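Local coordinates for five-membered-cyclitol-phosphate synthase (Streptomyces citricolor, PDB 6K96), which is a synthase of the cyclitol-phosphate type that holds nicotinamide-adenine-dinucleotide in a Rossmann-type domain, at residues E126-A140 against K151-A163. Residues are numbered along the deposited sequence; the frame is centred on the assembly and turned at random.
With NAD (nicotinamide-adenine-dinucleotide), chain G.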
# COMPACT_ATOMS: atom_id res chain seq x y z
N GLU B 126 -12.49 -23.80 37.15
CA GLU B 126 -11.05 -24.04 37.41
C GLU B 126 -10.31 -22.73 37.16
O GLU B 126 -9.32 -22.46 37.88
CB GLU B 126 -10.48 -25.10 36.49
CG GLU B 126 -10.89 -26.52 36.81
CD GLU B 126 -10.10 -27.55 36.01
OE1 GLU B 126 -10.50 -27.85 34.85
OE2 GLU B 126 -9.07 -28.03 36.53
N VAL B 127 -10.81 -21.97 36.20
CA VAL B 127 -10.17 -20.72 35.70
C VAL B 127 -11.26 -19.68 35.61
O VAL B 127 -12.33 -19.96 35.03
CB VAL B 127 -9.51 -20.95 34.32
CG1 VAL B 127 -8.88 -19.68 33.80
CG2 VAL B 127 -8.50 -22.08 34.33
N LEU B 128 -11.00 -18.49 36.14
CA LEU B 128 -11.83 -17.31 35.84
C LEU B 128 -11.03 -16.43 34.89
O LEU B 128 -9.91 -16.06 35.25
CB LEU B 128 -12.18 -16.56 37.13
CG LEU B 128 -12.94 -15.27 36.84
CD1 LEU B 128 -14.31 -15.56 36.32
CD2 LEU B 128 -13.03 -14.40 38.05
N LEU B 129 -11.55 -16.20 33.69
CA LEU B 129 -10.99 -15.28 32.66
C LEU B 129 -11.59 -13.88 32.85
O LEU B 129 -12.82 -13.66 32.61
CB LEU B 129 -11.31 -15.83 31.27
CG LEU B 129 -10.78 -15.00 30.10
CD1 LEU B 129 -9.26 -14.94 30.11
CD2 LEU B 129 -11.31 -15.55 28.79
N TYR B 130 -10.75 -12.94 33.25
CA TYR B 130 -11.13 -11.53 33.41
C TYR B 130 -11.01 -10.83 32.08
O TYR B 130 -9.86 -10.62 31.61
CB TYR B 130 -10.22 -10.89 34.46
CG TYR B 130 -10.50 -9.42 34.68
CD1 TYR B 130 -11.61 -9.02 35.41
CD2 TYR B 130 -9.67 -8.45 34.15
CE1 TYR B 130 -11.87 -7.67 35.63
CE2 TYR B 130 -9.94 -7.10 34.35
CZ TYR B 130 -11.03 -6.71 35.11
OH TYR B 130 -11.28 -5.38 35.35
N SER B 131 -12.11 -10.45 31.48
CA SER B 131 -12.07 -9.94 30.08
C SER B 131 -12.95 -8.70 29.96
O SER B 131 -13.62 -8.53 28.92
CB SER B 131 -12.48 -11.01 29.11
OG SER B 131 -11.85 -10.81 27.83
N LEU B 132 -12.87 -7.82 30.95
CA LEU B 132 -13.61 -6.54 31.02
C LEU B 132 -12.88 -5.49 30.21
O LEU B 132 -11.73 -5.65 29.81
CB LEU B 132 -13.70 -6.09 32.49
CG LEU B 132 -14.91 -6.57 33.29
CD1 LEU B 132 -14.81 -8.06 33.51
CD2 LEU B 132 -14.99 -5.87 34.63
N PRO B 133 -13.52 -4.31 30.04
CA PRO B 133 -12.84 -3.18 29.44
C PRO B 133 -11.55 -2.83 30.20
O PRO B 133 -11.38 -3.14 31.39
CB PRO B 133 -13.91 -2.06 29.50
CG PRO B 133 -15.24 -2.76 29.63
CD PRO B 133 -14.93 -4.02 30.41
N THR B 134 -10.62 -2.21 29.50
CA THR B 134 -9.40 -1.64 30.09
C THR B 134 -9.84 -0.46 30.96
O THR B 134 -10.81 0.19 30.55
CB THR B 134 -8.40 -1.26 29.00
OG1 THR B 134 -7.84 -2.50 28.56
CG2 THR B 134 -7.30 -0.32 29.45
N GLY B 135 -9.21 -0.28 32.14
CA GLY B 135 -9.30 0.93 32.95
C GLY B 135 -9.99 0.68 34.28
O GLY B 135 -10.12 1.67 35.08
N LEU B 136 -10.43 -0.55 34.56
CA LEU B 136 -11.28 -0.78 35.76
C LEU B 136 -10.47 -1.51 36.83
O LEU B 136 -10.78 -2.66 37.07
CB LEU B 136 -12.53 -1.57 35.35
CG LEU B 136 -13.27 -1.03 34.12
CD1 LEU B 136 -14.13 -2.13 33.47
CD2 LEU B 136 -14.11 0.21 34.44
N GLN B 137 -9.53 -0.82 37.48
CA GLN B 137 -8.63 -1.34 38.56
C GLN B 137 -9.43 -1.96 39.71
O GLN B 137 -9.07 -3.05 40.17
CB GLN B 137 -7.66 -0.27 39.05
CG GLN B 137 -6.56 -0.80 39.97
CD GLN B 137 -5.69 -1.91 39.44
OE1 GLN B 137 -4.77 -1.70 38.65
NE2 GLN B 137 -5.95 -3.14 39.88
N TRP B 138 -10.52 -1.34 40.15
CA TRP B 138 -11.39 -1.92 41.20
C TRP B 138 -11.88 -3.33 40.81
O TRP B 138 -11.99 -4.18 41.72
CB TRP B 138 -12.54 -0.96 41.56
CG TRP B 138 -13.52 -0.76 40.45
CD1 TRP B 138 -13.54 0.24 39.51
CD2 TRP B 138 -14.61 -1.64 40.12
NE1 TRP B 138 -14.57 0.06 38.63
CE2 TRP B 138 -15.25 -1.09 38.98
CE3 TRP B 138 -15.09 -2.84 40.65
CZ2 TRP B 138 -16.35 -1.72 38.39
CZ3 TRP B 138 -16.18 -3.45 40.06
CH2 TRP B 138 -16.79 -2.90 38.94
N ALA B 139 -12.22 -3.57 39.54
CA ALA B 139 -12.91 -4.82 39.11
C ALA B 139 -11.88 -5.94 39.01
O ALA B 139 -12.12 -7.02 39.59
CB ALA B 139 -13.62 -4.63 37.80
N ALA B 140 -10.76 -5.67 38.35
CA ALA B 140 -9.63 -6.60 38.21
C ALA B 140 -9.24 -7.09 39.62
O ALA B 140 -9.16 -8.31 39.85
CB ALA B 140 -8.50 -5.89 37.50
N LYS B 151 -10.75 -20.47 45.43
CA LYS B 151 -9.59 -21.30 45.02
C LYS B 151 -9.57 -21.50 43.49
O LYS B 151 -9.07 -22.54 43.03
CB LYS B 151 -9.59 -22.65 45.75
CG LYS B 151 -9.65 -22.58 47.28
CD LYS B 151 -8.30 -22.38 47.95
CE LYS B 151 -8.40 -21.80 49.34
NZ LYS B 151 -8.24 -20.32 49.33
N VAL B 152 -10.08 -20.54 42.72
CA VAL B 152 -10.14 -20.66 41.23
C VAL B 152 -8.99 -19.82 40.60
O VAL B 152 -8.79 -18.64 40.98
CB VAL B 152 -11.55 -20.26 40.77
CG1 VAL B 152 -11.59 -19.98 39.27
CG2 VAL B 152 -12.59 -21.30 41.16
N ALA B 153 -8.23 -20.41 39.67
CA ALA B 153 -7.13 -19.74 38.92
C ALA B 153 -7.67 -18.45 38.26
O ALA B 153 -8.83 -18.45 37.78
CB ALA B 153 -6.52 -20.68 37.90
N PHE B 154 -6.86 -17.39 38.21
CA PHE B 154 -7.24 -16.09 37.61
C PHE B 154 -6.34 -15.73 36.42
O PHE B 154 -5.10 -15.74 36.57
CB PHE B 154 -7.07 -14.97 38.63
CG PHE B 154 -7.78 -13.70 38.27
CD1 PHE B 154 -9.16 -13.63 38.34
CD2 PHE B 154 -7.07 -12.57 37.89
CE1 PHE B 154 -9.82 -12.43 38.07
CE2 PHE B 154 -7.74 -11.40 37.57
CZ PHE B 154 -9.11 -11.32 37.67
N VAL B 155 -6.95 -15.27 35.32
CA VAL B 155 -6.22 -14.79 34.11
C VAL B 155 -6.59 -13.33 33.83
O VAL B 155 -7.73 -13.09 33.46
CB VAL B 155 -6.52 -15.66 32.87
CG1 VAL B 155 -5.93 -15.06 31.60
CG2 VAL B 155 -6.03 -17.09 33.03
N ASN B 156 -5.61 -12.43 33.86
CA ASN B 156 -5.81 -10.99 33.56
C ASN B 156 -5.44 -10.65 32.09
O ASN B 156 -4.23 -10.43 31.80
CB ASN B 156 -5.01 -10.13 34.53
CG ASN B 156 -5.28 -8.67 34.29
OD1 ASN B 156 -6.24 -8.33 33.64
ND2 ASN B 156 -4.47 -7.81 34.86
N CYS B 157 -6.45 -10.48 31.22
CA CYS B 157 -6.25 -9.93 29.85
C CYS B 157 -5.82 -8.46 29.81
O CYS B 157 -5.32 -8.05 28.69
CB CYS B 157 -7.52 -9.86 29.01
SG CYS B 157 -8.22 -11.47 28.73
N THR B 158 -6.08 -7.69 30.88
CA THR B 158 -6.09 -6.20 30.83
C THR B 158 -4.79 -5.64 31.38
O THR B 158 -4.07 -6.41 32.03
CB THR B 158 -7.27 -5.57 31.60
OG1 THR B 158 -6.99 -5.57 32.99
CG2 THR B 158 -8.57 -6.30 31.36
N PRO B 159 -4.49 -4.33 31.15
CA PRO B 159 -3.31 -3.66 31.73
C PRO B 159 -3.43 -3.36 33.24
O PRO B 159 -2.44 -2.90 33.83
CB PRO B 159 -3.16 -2.33 30.97
CG PRO B 159 -4.13 -2.45 29.81
CD PRO B 159 -5.21 -3.42 30.25
N GLU B 160 -4.56 -3.68 33.86
CA GLU B 160 -4.73 -3.44 35.31
C GLU B 160 -3.71 -4.25 36.09
O GLU B 160 -3.38 -5.35 35.68
CB GLU B 160 -6.17 -3.69 35.76
CG GLU B 160 -7.07 -2.51 35.48
CD GLU B 160 -6.96 -1.85 34.11
OE1 GLU B 160 -6.42 -0.69 34.04
OE2 GLU B 160 -7.39 -2.50 33.12
N LEU B 161 -3.25 -3.67 37.21
CA LEU B 161 -2.33 -4.30 38.19
C LEU B 161 -3.10 -5.41 38.93
O LEU B 161 -4.09 -5.04 39.61
CB LEU B 161 -1.83 -3.21 39.15
CG LEU B 161 -0.32 -3.24 39.38
CD1 LEU B 161 0.44 -2.65 38.20
CD2 LEU B 161 0.09 -2.53 40.65
N VAL B 162 -2.70 -6.68 38.72
CA VAL B 162 -3.21 -7.87 39.48
C VAL B 162 -2.04 -8.81 39.78
O VAL B 162 -1.58 -8.88 40.92
CB VAL B 162 -4.34 -8.63 38.75
CG1 VAL B 162 -4.98 -9.68 39.65
CG2 VAL B 162 -5.41 -7.70 38.23
N ALA B 163 -1.54 -9.53 38.78
CA ALA B 163 -0.35 -10.40 38.96
C ALA B 163 0.81 -9.50 39.38
O ALA B 163 1.72 -10.00 39.97
CB ALA B 163 -0.01 -11.18 37.73
PA NAD G . -15.43 -6.11 24.91
O1A NAD G . -15.69 -4.66 25.04
O2A NAD G . -15.93 -6.75 23.64
O5B NAD G . -15.84 -6.98 26.16
C5B NAD G . -16.10 -6.23 27.36
C4B NAD G . -17.23 -6.87 28.11
O4B NAD G . -17.22 -6.55 29.55
C3B NAD G . -18.61 -6.41 27.62
O3B NAD G . -19.46 -7.55 27.52
C2B NAD G . -19.07 -5.50 28.75
O2B NAD G . -20.45 -5.38 28.57
C1B NAD G . -18.56 -6.33 29.93
N9A NAD G . -18.55 -5.71 31.24
C8A NAD G . -18.39 -4.36 31.45
N7A NAD G . -18.31 -4.04 32.73
C5A NAD G . -18.38 -5.26 33.40
C6A NAD G . -18.35 -5.57 34.77
N6A NAD G . -18.19 -4.65 35.72
N1A NAD G . -18.40 -6.88 35.13
C2A NAD G . -18.55 -7.79 34.14
N3A NAD G . -18.62 -7.60 32.83
C4A NAD G . -18.52 -6.30 32.50
O3 NAD G . -13.85 -6.31 24.97
PN NAD G . -12.93 -7.40 24.23
O1N NAD G . -13.47 -8.74 24.56
O2N NAD G . -12.79 -6.87 22.84
O5D NAD G . -11.55 -7.20 25.04
C5D NAD G . -11.57 -7.45 26.51
C4D NAD G . -10.33 -6.88 27.13
O4D NAD G . -9.14 -7.54 26.64
C3D NAD G . -10.15 -5.38 26.84
O3D NAD G . -9.61 -4.79 28.00
C2D NAD G . -9.03 -5.37 25.80
O2D NAD G . -8.19 -4.23 25.78
C1D NAD G . -8.17 -6.54 26.28
N1N NAD G . -7.23 -6.96 25.20
C2N NAD G . -7.76 -7.21 23.88
C3N NAD G . -6.92 -7.42 22.80
C7N NAD G . -7.55 -7.71 21.45
O7N NAD G . -8.76 -7.89 21.37
N7N NAD G . -6.76 -7.76 20.38
C4N NAD G . -5.55 -7.33 23.02
C5N NAD G . -5.05 -7.27 24.32
C6N NAD G . -5.90 -7.00 25.38
O HOH W 1 -10.20 -3.48 33.89
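Tyr130 and Phe154, on neighbouring parallel strands 127-130 and 153-156, lie side by side on the sheet face that helix 137-149 covers. Phe154 CZ rests 3.4 Å from Tyr130 CB, and the two rings are inclined at 34°; chi1 of Tyr130 (178°) turns CG away from the backbone N and lays the ring alongside Phe154. Leu128 CD2 comes up to the edge of the Phe154 ring near its plane, while Thr158 CG2 sits 3.4 Å from Tyr130 CE2. Val127, Leu129 and Val155 pack on the opposite face, beneath helix 292-313. The strands are joined by a ladder of backbone bonds, among them Leu128 N to Ala153 O (2.7 Å), fading to a weak one from Cys157 N to Tyr130 O.

Beyond the strands, Tyr130 OH is hydrogen-bonded to a water 2.6 Å away. That water also meets Pro133 O, Leu136 N and Glu160 OE2, tying the two loops together. Glu160, bent at chi2 (45°), brings OE2 to Gly135 N (3.0 Å); the donor approaches from above the carboxylate plane in an almost straight bond.

In contrast to this close-packed interior, the outer margin is more open: Pro159 and Leu161 are solvent-exposed, and the Gln137 amide holds the backbone of Leu161 at both ends, OE1 accepting from N and NE2 giving to O (2.7 Å). At the C-terminal ends of the strands, Leu132 O accepts from O3D of nicotinamide-adenine-dinucleotide, and Thr134 OG1 lies 2.9 Å from the same O3D. The whole is a beta-alpha-beta unit of a Rossmann-type domain, its post-strand loops lining the dinucleotide pocket.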